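Local coordinates for 2-pyrone-4,6-dicarboxylic acid hydrolase, putative (Pseudomonas putida, PDB 2FFI), which probably hydrolyses the lactone ring of 2-pyrone-4,6-dicarboxylate and folds as a TIM barrel of the amidohydrolase family, at residues Leu121-Leu130 and Arg154-Asp162; Leu177-Leu188 and Gln217-Tyr226. All coordinates share one frame; numbering follows the deposited sequence.

Interaction 1 (Leu121-Leu130 and Arg154-Asp162)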
ATOM      1  N   LEU A 121      17.798   7.085  -3.040  1.00 45.30           N
ATOM      2  CA  LEU A 121      16.939   7.493  -4.147  1.00 44.87           C
ATOM      3  C   LEU A 121      17.432   8.730  -4.901  1.00 44.83           C
ATOM      4  O   LEU A 121      17.254   8.839  -6.109  1.00 44.75           O
ATOM      5  CB  LEU A 121      15.507   7.731  -3.654  1.00 43.67           C
ATOM      6  CG  LEU A 121      14.669   6.509  -3.285  1.00 43.28           C
ATOM      7  CD1 LEU A 121      14.633   5.545  -4.449  1.00 43.52           C
ATOM      8  CD2 LEU A 121      15.247   5.834  -2.070  1.00 45.03           C
ATOM      9  N   THR A 122      18.061   9.658  -4.193  1.00 45.24           N
ATOM     10  CA  THR A 122      18.550  10.866  -4.832  1.00 45.39           C
ATOM     11  C   THR A 122      19.796  10.517  -5.649  1.00 44.62           C
ATOM     12  O   THR A 122      20.299  11.331  -6.422  1.00 43.57           O
ATOM     13  CB  THR A 122      18.862  11.953  -3.762  1.00 46.01           C
ATOM     14  OG1 THR A 122      18.749  13.255  -4.353  1.00 47.04           O
ATOM     15  CG2 THR A 122      20.259  11.765  -3.200  1.00 45.97           C
ATOM     16  N   GLY A 123      20.272   9.287  -5.479  1.00 44.48           N
ATOM     17  CA  GLY A 123      21.451   8.828  -6.194  1.00 44.63           C
ATOM     18  C   GLY A 123      21.237   8.714  -7.691  1.00 44.70           C
ATOM     19  O   GLY A 123      20.187   9.113  -8.191  1.00 46.10           O
ATOM     20  N   ALA A 124      22.216   8.167  -8.408  1.00 43.47           N
ATOM     21  CA  ALA A 124      22.106   8.033  -9.855  1.00 42.69           C
ATOM     22  C   ALA A 124      21.825   6.606 -10.272  1.00 42.79           C
ATOM     23  O   ALA A 124      21.568   6.332 -11.446  1.00 42.40           O
ATOM     24  CB  ALA A 124      23.372   8.526 -10.526  1.00 41.60           C
ATOM     25  N   GLN A 125      21.872   5.688  -9.312  1.00 43.18           N
ATOM     26  CA  GLN A 125      21.607   4.284  -9.619  1.00 42.77           C
ATOM     27  C   GLN A 125      20.116   3.968  -9.514  1.00 41.41           C
ATOM     28  O   GLN A 125      19.701   2.835  -9.720  1.00 41.75           O
ATOM     29  CB  GLN A 125      22.396   3.373  -8.680  1.00 43.16           C
ATOM     30  CG  GLN A 125      22.003   3.474  -7.220  1.00 44.90           C
ATOM     31  CD  GLN A 125      22.755   2.468  -6.346  1.00 46.99           C
ATOM     32  OE1 GLN A 125      22.785   1.266  -6.638  1.00 46.95           O
ATOM     33  NE2 GLN A 125      23.349   2.956  -5.260  1.00 47.46           N
ATOM     34  N   TRP A 126      19.317   4.981  -9.198  1.00 39.86           N
ATOM     35  CA  TRP A 126      17.880   4.814  -9.079  1.00 38.05           C
ATOM     36  C   TRP A 126      17.117   5.745 -10.024  1.00 37.79           C
ATOM     37  O   TRP A 126      16.001   5.431 -10.442  1.00 37.76           O
ATOM     38  CB  TRP A 126      17.430   5.067  -7.632  1.00 38.76           C
ATOM     39  CG  TRP A 126      17.651   3.915  -6.684  1.00 36.96           C
ATOM     40  CD1 TRP A 126      18.760   3.675  -5.928  1.00 36.91           C
ATOM     41  CD2 TRP A 126      16.747   2.834  -6.425  1.00 36.48           C
ATOM     42  NE1 TRP A 126      18.604   2.508  -5.216  1.00 36.58           N
ATOM     43  CE2 TRP A 126      17.377   1.972  -5.504  1.00 36.89           C
ATOM     44  CE3 TRP A 126      15.464   2.508  -6.887  1.00 35.46           C
ATOM     45  CZ2 TRP A 126      16.766   0.806  -5.032  1.00 37.32           C
ATOM     46  CZ3 TRP A 126      14.860   1.348  -6.416  1.00 34.67           C
ATOM     47  CH2 TRP A 126      15.511   0.513  -5.502  1.00 35.85           C
ATOM     48  N   ARG A 127      17.718   6.887 -10.353  1.00 37.12           N
ATOM     49  CA  ARG A 127      17.104   7.870 -11.246  1.00 36.75           C
ATOM     50  C   ARG A 127      16.585   7.252 -12.546  1.00 35.70           C
ATOM     51  O   ARG A 127      15.481   7.569 -12.989  1.00 35.20           O
ATOM     52  CB  ARG A 127      18.097   9.001 -11.564  1.00 38.51           C
ATOM     53  CG  ARG A 127      17.589  10.038 -12.571  1.00 40.66           C
ATOM     54  CD  ARG A 127      18.554  11.222 -12.729  1.00 42.66           C
ATOM     55  NE  ARG A 127      18.299  12.318 -11.786  1.00 43.46           N
ATOM     56  CZ  ARG A 127      17.385  13.273 -11.957  1.00 43.18           C
ATOM     57  NH1 ARG A 127      16.623  13.283 -13.039  1.00 42.41           N
ATOM     58  NH2 ARG A 127      17.240  14.228 -11.045  1.00 43.51           N
ATOM     59  N   PRO A 128      17.376   6.367 -13.179  1.00 34.48           N
ATOM     60  CA  PRO A 128      16.956   5.727 -14.429  1.00 33.87           C
ATOM     61  C   PRO A 128      15.543   5.137 -14.368  1.00 32.63           C
ATOM     62  O   PRO A 128      14.812   5.170 -15.360  1.00 31.28           O
ATOM     63  CB  PRO A 128      18.024   4.662 -14.633  1.00 34.00           C
ATOM     64  CG  PRO A 128      19.232   5.339 -14.105  1.00 35.39           C
ATOM     65  CD  PRO A 128      18.736   5.932 -12.813  1.00 34.19           C
ATOM     66  N   LEU A 129      15.182   4.609 -13.195  1.00 31.10           N
ATOM     67  CA  LEU A 129      13.878   3.999 -12.952  1.00 30.18           C
ATOM     68  C   LEU A 129      12.860   5.033 -12.493  1.00 30.82           C
ATOM     69  O   LEU A 129      11.704   5.022 -12.926  1.00 31.57           O
ATOM     70  CB  LEU A 129      14.006   2.899 -11.896  1.00 28.70           C
ATOM     71  CG  LEU A 129      12.823   1.995 -11.515  1.00 26.93           C
ATOM     72  CD1 LEU A 129      11.917   2.707 -10.550  1.00 27.23           C
ATOM     73  CD2 LEU A 129      12.079   1.549 -12.754  1.00 26.25           C
ATOM     74  N   LEU A 130      13.289   5.929 -11.614  1.00 31.29           N
ATOM     75  CA  LEU A 130      12.413   6.981 -11.109  1.00 31.81           C
ATOM     76  C   LEU A 130      11.875   7.848 -12.249  1.00 33.01           C
ATOM     77  O   LEU A 130      10.755   8.352 -12.170  1.00 32.79           O
ATOM     78  CB  LEU A 130      13.167   7.848 -10.102  1.00 30.95           C
ATOM     79  CG  LEU A 130      13.617   7.077  -8.860  1.00 30.41           C
ATOM     80  CD1 LEU A 130      14.533   7.927  -8.017  1.00 29.63           C
ATOM     81  CD2 LEU A 130      12.396   6.638  -8.069  1.00 29.14           C
ATOM     82  N   ARG A 154      11.668  13.010   0.794  1.00 30.53           N
ATOM     83  CA  ARG A 154      12.373  14.205   0.342  1.00 32.18           C
ATOM     84  C   ARG A 154      13.337  13.914  -0.799  1.00 31.44           C
ATOM     85  O   ARG A 154      13.761  14.821  -1.521  1.00 31.33           O
ATOM     86  CB  ARG A 154      13.125  14.876   1.508  1.00 33.54           C
ATOM     87  CG  ARG A 154      12.330  15.997   2.189  1.00 35.41           C
ATOM     88  CD  ARG A 154      13.202  16.837   3.111  1.00 37.50           C
ATOM     89  NE  ARG A 154      13.398  16.227   4.431  1.00 38.89           N
ATOM     90  CZ  ARG A 154      12.621  16.451   5.491  1.00 39.08           C
ATOM     91  NH1 ARG A 154      12.890  15.844   6.640  1.00 39.90           N
ATOM     92  NH2 ARG A 154      11.583  17.285   5.415  1.00 38.22           N
ATOM     93  N   ALA A 155      13.676  12.643  -0.961  1.00 30.92           N
ATOM     94  CA  ALA A 155      14.576  12.227  -2.026  1.00 31.06           C
ATOM     95  C   ALA A 155      13.771  12.071  -3.317  1.00 31.34           C
ATOM     96  O   ALA A 155      14.249  12.409  -4.396  1.00 30.57           O
ATOM     97  CB  ALA A 155      15.242  10.910  -1.657  1.00 30.28           C
ATOM     98  N   LEU A 156      12.548  11.563  -3.200  1.00 31.80           N
ATOM     99  CA  LEU A 156      11.679  11.373  -4.360  1.00 33.88           C
ATOM    100  C   LEU A 156      10.890  12.645  -4.643  1.00 34.93           C
ATOM    101  O   LEU A 156      10.204  12.756  -5.660  1.00 36.15           O
ATOM    102  CB  LEU A 156      10.693  10.236  -4.107  1.00 32.70           C
ATOM    103  CG  LEU A 156      11.268   8.852  -3.847  1.00 31.63           C
ATOM    104  CD1 LEU A 156      10.162   7.935  -3.399  1.00 30.86           C
ATOM    105  CD2 LEU A 156      11.937   8.334  -5.093  1.00 31.50           C
ATOM    106  N   GLN A 157      10.991  13.592  -3.719  1.00 35.40           N
ATOM    107  CA  GLN A 157      10.303  14.869  -3.798  1.00 35.61           C
ATOM    108  C   GLN A 157      10.580  15.614  -5.118  1.00 35.08           C
ATOM    109  O   GLN A 157       9.652  16.017  -5.815  1.00 36.02           O
ATOM    110  CB  GLN A 157      10.739  15.730  -2.598  1.00 37.76           C
ATOM    111  CG  GLN A 157       9.730  16.739  -2.087  1.00 39.56           C
ATOM    112  CD  GLN A 157       8.655  16.116  -1.217  1.00 40.00           C
ATOM    113  OE1 GLN A 157       7.894  15.255  -1.665  1.00 39.08           O
ATOM    114  NE2 GLN A 157       8.590  16.552   0.039  1.00 40.29           N
ATOM    115  N   PRO A 158      11.862  15.783  -5.490  1.00 34.28           N
ATOM    116  CA  PRO A 158      12.230  16.487  -6.723  1.00 33.05           C
ATOM    117  C   PRO A 158      11.652  15.910  -8.002  1.00 31.87           C
ATOM    118  O   PRO A 158      11.276  16.655  -8.909  1.00 32.38           O
ATOM    119  CB  PRO A 158      13.750  16.428  -6.710  1.00 32.64           C
ATOM    120  CG  PRO A 158      14.009  15.119  -6.038  1.00 33.97           C
ATOM    121  CD  PRO A 158      13.052  15.170  -4.876  1.00 34.51           C
ATOM    122  N   TYR A 159      11.586  14.583  -8.073  1.00 30.76           N
ATOM    123  CA  TYR A 159      11.073  13.883  -9.251  1.00 29.30           C
ATOM    124  C   TYR A 159       9.629  14.226  -9.578  1.00 28.75           C
ATOM    125  O   TYR A 159       9.103  13.800 -10.612  1.00 28.33           O
ATOM    126  CB  TYR A 159      11.217  12.378  -9.057  1.00 29.14           C
ATOM    127  CG  TYR A 159      12.657  11.927  -8.939  1.00 30.09           C
ATOM    128  CD1 TYR A 159      13.418  11.644 -10.074  1.00 29.18           C
ATOM    129  CD2 TYR A 159      13.266  11.804  -7.691  1.00 30.93           C
ATOM    130  CE1 TYR A 159      14.747  11.245  -9.967  1.00 29.70           C
ATOM    131  CE2 TYR A 159      14.598  11.408  -7.572  1.00 30.77           C
ATOM    132  CZ  TYR A 159      15.325  11.132  -8.709  1.00 30.37           C
ATOM    133  OH  TYR A 159      16.625  10.732  -8.575  1.00 31.22           O
ATOM    134  N   GLY A 160       8.997  14.987  -8.683  1.00 28.22           N
ATOM    135  CA  GLY A 160       7.619  15.426  -8.874  1.00 26.76           C
ATOM    136  C   GLY A 160       6.599  14.333  -9.116  1.00 26.20           C
ATOM    137  O   GLY A 160       5.834  14.371 -10.087  1.00 27.22           O
ATOM    138  N   LEU A 161       6.572  13.350  -8.231  1.00 23.90           N
ATOM    139  CA  LEU A 161       5.628  12.277  -8.394  1.00 23.33           C
ATOM    140  C   LEU A 161       4.911  11.964  -7.089  1.00 23.17           C
ATOM    141  O   LEU A 161       5.328  12.399  -6.009  1.00 23.86           O
ATOM    142  CB  LEU A 161       6.331  11.036  -8.967  1.00 23.48           C
ATOM    143  CG  LEU A 161       7.767  10.711  -8.560  1.00 21.48           C
ATOM    144  CD1 LEU A 161       7.859  10.634  -7.050  1.00 22.42           C
ATOM    145  CD2 LEU A 161       8.208   9.415  -9.203  1.00 18.04           C
ATOM    146  N   ASP A 162       3.811  11.231  -7.206  1.00 21.15           N
ATOM    147  CA  ASP A 162       3.018  10.847  -6.058  1.00 19.12           C
ATOM    148  C   ASP A 162       3.793   9.871  -5.188  1.00 18.77           C
ATOM    149  O   ASP A 162       4.446   8.945  -5.681  1.00 18.64           O
ATOM    150  CB  ASP A 162       1.706  10.212  -6.518  1.00 18.31           C
ATOM    151  CG  ASP A 162       0.794  11.197  -7.239  1.00 18.67           C
ATOM    152  OD1 ASP A 162       0.017  10.746  -8.118  1.00 19.67           O
ATOM    153  OD2 ASP A 162       0.844  12.406  -6.920  1.00 16.30           O
TER
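Leu130 and Arg127 reach Tyr159 across the outer layer of a TIM barrel, where helix 127-136 and helix 149-156 flank strand 139-142. The aromatic contacts come first. Leu130 CD1 makes a CH-pi contact over one face of the Tyr159 ring, 3.7 Å from the centroid and 27° off the normal. Leu130 CB is also over this face, 3.7 Å from Tyr159 CE1, the leucine crossing the ring at a slant. Tyr159 gets there with CG anti to its carbonyl carbon (chi1 -63°), which brings the ring from the turn Gln157-Gly160 back to the start of helix 127-136.

The apolar contacts gather around Leu156. Its CD2 lies 3.5 Å from Leu130 CD2, the two side chains crossing at about a right angle, and 3.8 Å from Leu121 CG. Leu156 also packs on Val140 and Leu142, joining this layer to strand 139-142. Nearer the surface, Ala155 CB meets Leu121 CB at 3.8 Å.

The last group is the guanidinium of Arg127 against the tyrosine. Arg127 crosses Tyr159 at a slant; its chain bends at chi3, and beyond the two segments its NH1 forms a salt bridge with Glu131. The guanidinium and ring planes are 41° apart, so this is no parallel stack: Tyr159 CE1 sits over the centre of the Arg127 guanidinium face, 3.9 Å above its plane.

Interaction 2 (Leu177-Leu188 and Gln217-Tyr226)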
ATOM      1  N   LEU A 177       3.258  10.510  19.075  1.00 30.64           N
ATOM      2  CA  LEU A 177       3.226  11.194  17.794  1.00 30.74           C
ATOM      3  C   LEU A 177       4.488  12.010  17.560  1.00 30.69           C
ATOM      4  O   LEU A 177       4.777  12.391  16.435  1.00 31.20           O
ATOM      5  CB  LEU A 177       2.000  12.112  17.717  1.00 29.76           C
ATOM      6  CG  LEU A 177       0.634  11.461  17.947  1.00 29.77           C
ATOM      7  CD1 LEU A 177      -0.456  12.508  17.840  1.00 29.49           C
ATOM      8  CD2 LEU A 177       0.409  10.360  16.933  1.00 28.91           C
ATOM      9  N   GLY A 178       5.234  12.278  18.624  1.00 30.93           N
ATOM     10  CA  GLY A 178       6.456  13.047  18.500  1.00 29.88           C
ATOM     11  C   GLY A 178       7.639  12.161  18.185  1.00 31.06           C
ATOM     12  O   GLY A 178       8.783  12.600  18.279  1.00 31.06           O
ATOM     13  N   GLN A 179       7.362  10.910  17.823  1.00 31.31           N
ATOM     14  CA  GLN A 179       8.406   9.957  17.467  1.00 32.59           C
ATOM     15  C   GLN A 179       9.423  10.618  16.563  1.00 34.82           C
ATOM     16  O   GLN A 179       9.128  11.618  15.908  1.00 36.07           O
ATOM     17  CB  GLN A 179       7.820   8.774  16.711  1.00 32.38           C
ATOM     18  CG  GLN A 179       7.177   7.725  17.555  1.00 31.71           C
ATOM     19  CD  GLN A 179       6.511   6.676  16.712  1.00 32.11           C
ATOM     20  OE1 GLN A 179       7.131   6.080  15.836  1.00 31.51           O
ATOM     21  NE2 GLN A 179       5.236   6.448  16.964  1.00 34.39           N
ATOM     22  N   PRO A 180      10.631  10.046  16.491  1.00 35.79           N
ATOM     23  CA  PRO A 180      11.696  10.591  15.654  1.00 36.24           C
ATOM     24  C   PRO A 180      11.332  10.719  14.176  1.00 35.88           C
ATOM     25  O   PRO A 180      11.823  11.613  13.489  1.00 37.67           O
ATOM     26  CB  PRO A 180      12.843   9.618  15.895  1.00 36.44           C
ATOM     27  CG  PRO A 180      12.134   8.329  16.142  1.00 37.46           C
ATOM     28  CD  PRO A 180      11.050   8.768  17.091  1.00 36.41           C
ATOM     29  N   GLY A 181      10.480   9.837  13.670  1.00 34.53           N
ATOM     30  CA  GLY A 181      10.122   9.943  12.263  1.00 34.24           C
ATOM     31  C   GLY A 181       8.717  10.467  11.992  1.00 33.99           C
ATOM     32  O   GLY A 181       8.462  11.169  11.008  1.00 31.76           O
ATOM     33  N   PHE A 182       7.792  10.123  12.876  1.00 33.76           N
ATOM     34  CA  PHE A 182       6.416  10.541  12.712  1.00 33.35           C
ATOM     35  C   PHE A 182       6.227  12.033  12.880  1.00 33.37           C
ATOM     36  O   PHE A 182       5.321  12.622  12.299  1.00 32.37           O
ATOM     37  CB  PHE A 182       5.527   9.818  13.702  1.00 32.68           C
ATOM     38  CG  PHE A 182       4.107   9.758  13.272  1.00 32.14           C
ATOM     39  CD1 PHE A 182       3.716   8.873  12.281  1.00 31.56           C
ATOM     40  CD2 PHE A 182       3.157  10.581  13.851  1.00 32.49           C
ATOM     41  CE1 PHE A 182       2.398   8.804  11.879  1.00 31.39           C
ATOM     42  CE2 PHE A 182       1.833  10.520  13.455  1.00 32.05           C
ATOM     43  CZ  PHE A 182       1.453   9.626  12.466  1.00 31.88           C
ATOM     44  N   ALA A 183       7.070  12.638  13.704  1.00 34.50           N
ATOM     45  CA  ALA A 183       6.985  14.065  13.943  1.00 35.66           C
ATOM     46  C   ALA A 183       7.222  14.814  12.644  1.00 36.59           C
ATOM     47  O   ALA A 183       6.410  15.651  12.247  1.00 36.80           O
ATOM     48  CB  ALA A 183       8.003  14.483  14.971  1.00 36.01           C
ATOM     49  N   GLU A 184       8.334  14.516  11.979  1.00 38.15           N
ATOM     50  CA  GLU A 184       8.664  15.177  10.712  1.00 39.07           C
ATOM     51  C   GLU A 184       7.559  14.930   9.696  1.00 38.10           C
ATOM     52  O   GLU A 184       7.330  15.739   8.811  1.00 37.63           O
ATOM     53  CB  GLU A 184       9.988  14.638  10.157  1.00 40.53           C
ATOM     54  CG  GLU A 184      11.192  14.792  11.069  1.00 43.60           C
ATOM     55  CD  GLU A 184      12.432  14.066  10.544  1.00 46.41           C
ATOM     56  OE1 GLU A 184      12.445  12.814  10.557  1.00 47.03           O
ATOM     57  OE2 GLU A 184      13.391  14.745  10.109  1.00 48.35           O
ATOM     58  N   LEU A 185       6.876  13.801   9.838  1.00 38.81           N
ATOM     59  CA  LEU A 185       5.795  13.434   8.936  1.00 39.48           C
ATOM     60  C   LEU A 185       4.593  14.391   9.076  1.00 40.13           C
ATOM     61  O   LEU A 185       4.007  14.800   8.071  1.00 41.06           O
ATOM     62  CB  LEU A 185       5.385  11.981   9.214  1.00 39.38           C
ATOM     63  CG  LEU A 185       4.515  11.201   8.230  1.00 40.19           C
ATOM     64  CD1 LEU A 185       3.080  11.677   8.331  1.00 41.53           C
ATOM     65  CD2 LEU A 185       5.048  11.367   6.819  1.00 40.83           C
ATOM     66  N   LEU A 186       4.246  14.763  10.309  1.00 39.42           N
ATOM     67  CA  LEU A 186       3.118  15.664  10.556  1.00 38.82           C
ATOM     68  C   LEU A 186       3.485  17.102  10.266  1.00 39.31           C
ATOM     69  O   LEU A 186       2.687  18.007  10.490  1.00 38.62           O
ATOM     70  CB  LEU A 186       2.665  15.583  12.011  1.00 36.77           C
ATOM     71  CG  LEU A 186       2.388  14.208  12.583  1.00 35.67           C
ATOM     72  CD1 LEU A 186       2.008  14.356  14.031  1.00 35.48           C
ATOM     73  CD2 LEU A 186       1.297  13.535  11.787  1.00 35.45           C
ATOM     74  N   THR A 187       4.699  17.308   9.777  1.00 40.97           N
ATOM     75  CA  THR A 187       5.179  18.648   9.487  1.00 42.91           C
ATOM     76  C   THR A 187       5.858  18.652   8.132  1.00 43.56           C
ATOM     77  O   THR A 187       6.357  19.680   7.682  1.00 43.94           O
ATOM     78  CB  THR A 187       6.206  19.109  10.553  1.00 43.93           C
ATOM     79  OG1 THR A 187       5.726  18.774  11.859  1.00 45.73           O
ATOM     80  CG2 THR A 187       6.415  20.614  10.488  1.00 45.59           C
ATOM     81  N   LEU A 188       5.869  17.498   7.475  1.00 44.69           N
ATOM     82  CA  LEU A 188       6.519  17.373   6.172  1.00 45.72           C
ATOM     83  C   LEU A 188       6.038  18.409   5.162  1.00 46.04           C
ATOM     84  O   LEU A 188       4.956  18.975   5.299  1.00 45.82           O
ATOM     85  CB  LEU A 188       6.301  15.971   5.600  1.00 45.79           C
ATOM     86  CG  LEU A 188       7.102  15.603   4.349  1.00 46.13           C
ATOM     87  CD1 LEU A 188       8.602  15.675   4.642  1.00 46.20           C
ATOM     88  CD2 LEU A 188       6.714  14.197   3.909  1.00 46.22           C
ATOM     89  N   GLN A 217      -5.052   8.210  17.209  1.00 27.75           N
ATOM     90  CA  GLN A 217      -4.399   9.505  17.309  1.00 27.53           C
ATOM     91  C   GLN A 217      -3.723   9.853  15.983  1.00 25.96           C
ATOM     92  O   GLN A 217      -3.850  10.967  15.478  1.00 25.21           O
ATOM     93  CB  GLN A 217      -3.353   9.459  18.427  1.00 29.71           C
ATOM     94  CG  GLN A 217      -3.917   9.109  19.792  1.00 31.47           C
ATOM     95  CD  GLN A 217      -4.770  10.225  20.369  1.00 33.22           C
ATOM     96  OE1 GLN A 217      -5.404  10.062  21.416  1.00 31.58           O
ATOM     97  NE2 GLN A 217      -4.784  11.374  19.690  1.00 34.59           N
ATOM     98  N   ALA A 218      -3.010   8.877  15.429  1.00 24.89           N
ATOM     99  CA  ALA A 218      -2.288   9.035  14.170  1.00 24.30           C
ATOM    100  C   ALA A 218      -3.186   9.526  13.044  1.00 24.28           C
ATOM    101  O   ALA A 218      -2.812  10.428  12.296  1.00 23.66           O
ATOM    102  CB  ALA A 218      -1.623   7.712  13.776  1.00 23.76           C
ATOM    103  N   LEU A 219      -4.371   8.929  12.932  1.00 24.41           N
ATOM    104  CA  LEU A 219      -5.328   9.305  11.903  1.00 23.84           C
ATOM    105  C   LEU A 219      -5.693  10.767  12.039  1.00 24.09           C
ATOM    106  O   LEU A 219      -5.541  11.543  11.103  1.00 24.53           O
ATOM    107  CB  LEU A 219      -6.602   8.467  12.011  1.00 24.02           C
ATOM    108  CG  LEU A 219      -7.138   7.877  10.701  1.00 24.93           C
ATOM    109  CD1 LEU A 219      -8.437   7.152  10.973  1.00 23.61           C
ATOM    110  CD2 LEU A 219      -7.334   8.967   9.672  1.00 25.11           C
ATOM    111  N   CYS A 220      -6.182  11.152  13.207  1.00 24.19           N
ATOM    112  CA  CYS A 220      -6.562  12.536  13.404  1.00 25.92           C
ATOM    113  C   CYS A 220      -5.432  13.500  13.087  1.00 26.12           C
ATOM    114  O   CYS A 220      -5.676  14.538  12.489  1.00 27.62           O
ATOM    115  CB  CYS A 220      -7.067  12.764  14.835  1.00 27.10           C
ATOM    116  SG  CYS A 220      -8.645  11.890  15.206  1.00 32.17           S
ATOM    117  N   ALA A 221      -4.201  13.170  13.468  1.00 26.13           N
ATOM    118  CA  ALA A 221      -3.071  14.069  13.200  1.00 27.38           C
ATOM    119  C   ALA A 221      -2.696  14.052  11.719  1.00 27.26           C
ATOM    120  O   ALA A 221      -2.421  15.087  11.112  1.00 25.42           O
ATOM    121  CB  ALA A 221      -1.859  13.674  14.057  1.00 25.96           C
ATOM    122  N   LEU A 222      -2.679  12.852  11.154  1.00 28.49           N
ATOM    123  CA  LEU A 222      -2.359  12.668   9.753  1.00 29.18           C
ATOM    124  C   LEU A 222      -3.324  13.464   8.877  1.00 30.29           C
ATOM    125  O   LEU A 222      -2.899  14.317   8.110  1.00 31.65           O
ATOM    126  CB  LEU A 222      -2.413  11.177   9.410  1.00 26.98           C
ATOM    127  CG  LEU A 222      -1.128  10.501   8.928  1.00 26.73           C
ATOM    128  CD1 LEU A 222       0.058  10.924   9.769  1.00 25.27           C
ATOM    129  CD2 LEU A 222      -1.321   8.999   8.974  1.00 24.30           C
ATOM    130  N   GLU A 223      -4.622  13.203   8.997  1.00 31.91           N
ATOM    131  CA  GLU A 223      -5.603  13.916   8.183  1.00 33.03           C
ATOM    132  C   GLU A 223      -5.563  15.412   8.389  1.00 32.93           C
ATOM    133  O   GLU A 223      -5.920  16.176   7.500  1.00 33.89           O
ATOM    134  CB  GLU A 223      -7.027  13.436   8.476  1.00 34.76           C
ATOM    135  CG  GLU A 223      -8.074  14.178   7.646  1.00 37.04           C
ATOM    136  CD  GLU A 223      -9.452  14.170   8.283  1.00 38.80           C
ATOM    137  OE1 GLU A 223     -10.356  14.871   7.770  1.00 39.35           O
ATOM    138  OE2 GLU A 223      -9.634  13.460   9.299  1.00 40.07           O
ATOM    139  N   ALA A 224      -5.146  15.834   9.573  1.00 33.50           N
ATOM    140  CA  ALA A 224      -5.086  17.260   9.882  1.00 33.70           C
ATOM    141  C   ALA A 224      -3.986  17.965   9.084  1.00 33.44           C
ATOM    142  O   ALA A 224      -4.070  19.168   8.843  1.00 34.11           O
ATOM    143  CB  ALA A 224      -4.854  17.463  11.379  1.00 32.77           C
ATOM    144  N   HIS A 225      -2.969  17.209   8.672  1.00 33.34           N
ATOM    145  CA  HIS A 225      -1.848  17.755   7.920  1.00 32.39           C
ATOM    146  C   HIS A 225      -1.893  17.408   6.437  1.00 31.47           C
ATOM    147  O   HIS A 225      -1.425  18.170   5.597  1.00 30.02           O
ATOM    148  CB  HIS A 225      -0.525  17.262   8.507  1.00 32.94           C
ATOM    149  CG  HIS A 225       0.676  17.885   7.868  1.00 34.98           C
ATOM    150  ND1 HIS A 225       1.873  17.217   7.714  1.00 35.43           N
ATOM    151  CD2 HIS A 225       0.863  19.111   7.318  1.00 35.36           C
ATOM    152  CE1 HIS A 225       2.739  17.998   7.096  1.00 35.96           C
ATOM    153  NE2 HIS A 225       2.150  19.156   6.843  1.00 34.37           N
ATOM    154  N   TYR A 226      -2.445  16.250   6.110  1.00 31.46           N
ATOM    155  CA  TYR A 226      -2.525  15.844   4.715  1.00 32.07           C
ATOM    156  C   TYR A 226      -3.921  15.988   4.133  1.00 32.19           C
ATOM    157  O   TYR A 226      -4.074  16.378   2.972  1.00 33.13           O
ATOM    158  CB  TYR A 226      -2.039  14.405   4.560  1.00 31.71           C
ATOM    159  CG  TYR A 226      -0.552  14.282   4.717  1.00 30.34           C
ATOM    160  CD1 TYR A 226       0.304  14.919   3.831  1.00 29.79           C
ATOM    161  CD2 TYR A 226      -0.003  13.536   5.749  1.00 30.51           C
ATOM    162  CE1 TYR A 226       1.680  14.813   3.963  1.00 30.78           C
ATOM    163  CE2 TYR A 226       1.373  13.419   5.897  1.00 30.89           C
ATOM    164  CZ  TYR A 226       2.211  14.058   4.997  1.00 31.76           C
ATOM    165  OH  TYR A 226       3.572  13.909   5.104  1.00 31.41           O
TER
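The two segments run in the same sense, their CA atoms nearest at Leu177 and Ala218 (6.9 Å) and at Leu186 and His225 (6.0 Å). His225 carries the polar end. With CG anti to the backbone N (chi1 -174°), its ring reaches the end of helix 182-185, where His225 ND1 donates to Leu185 O at 3.2 Å. The bond is bent, 136° at the hydrogen, yet it lies in the ring plane and meets a lone pair in the carbonyl plane. Leu186 O sits over one face of the same imidazole, toward its rim, and is not hydrogen-bonded to it. A phenylalanine in place of His225 would probably leave Leu185 O without this N-H donor and the ring free to turn away from it. Helix 208-225 is the crossover between adjacent parallel strands 194-199 and 231-234 of the TIM barrel, its Leu222 touching Val196 and Leu231 in turn. Leu222 CD1 meets three side chains: Phe182 CZ at 3.3 Å, Leu185 CD1 at 3.4 Å and Leu186 CD2 at 3.5 Å. Ala221 CB touches both methyls of Leu186 and, more loosely, Leu177 CD1. Leu185 CD1 comes in at the edge of the Tyr226 ring, near CE2.

How the interactions relate
Along the chain, interaction 1 comes first, joining the start of helix 127-136 to the end of helix 149-156 and the turn after it; the loop it closes holds most of both helices and all of strand 139-142. After strand 163-165, interaction 2 opens at Leu177 and joins the short helix 182-185 to the C-terminal part of helix 208-225, closing a second loop around strand 194-199 just ahead of strand 231-234. The two are in series, neither nested nor crossed, with centres about 23 Å apart on the outside of the same barrel. They meet at Arg154, whose NH2 packs 3.5 Å from Leu188 CD1 and whose NH1 lies 3.7 Å from Glu184 OE2.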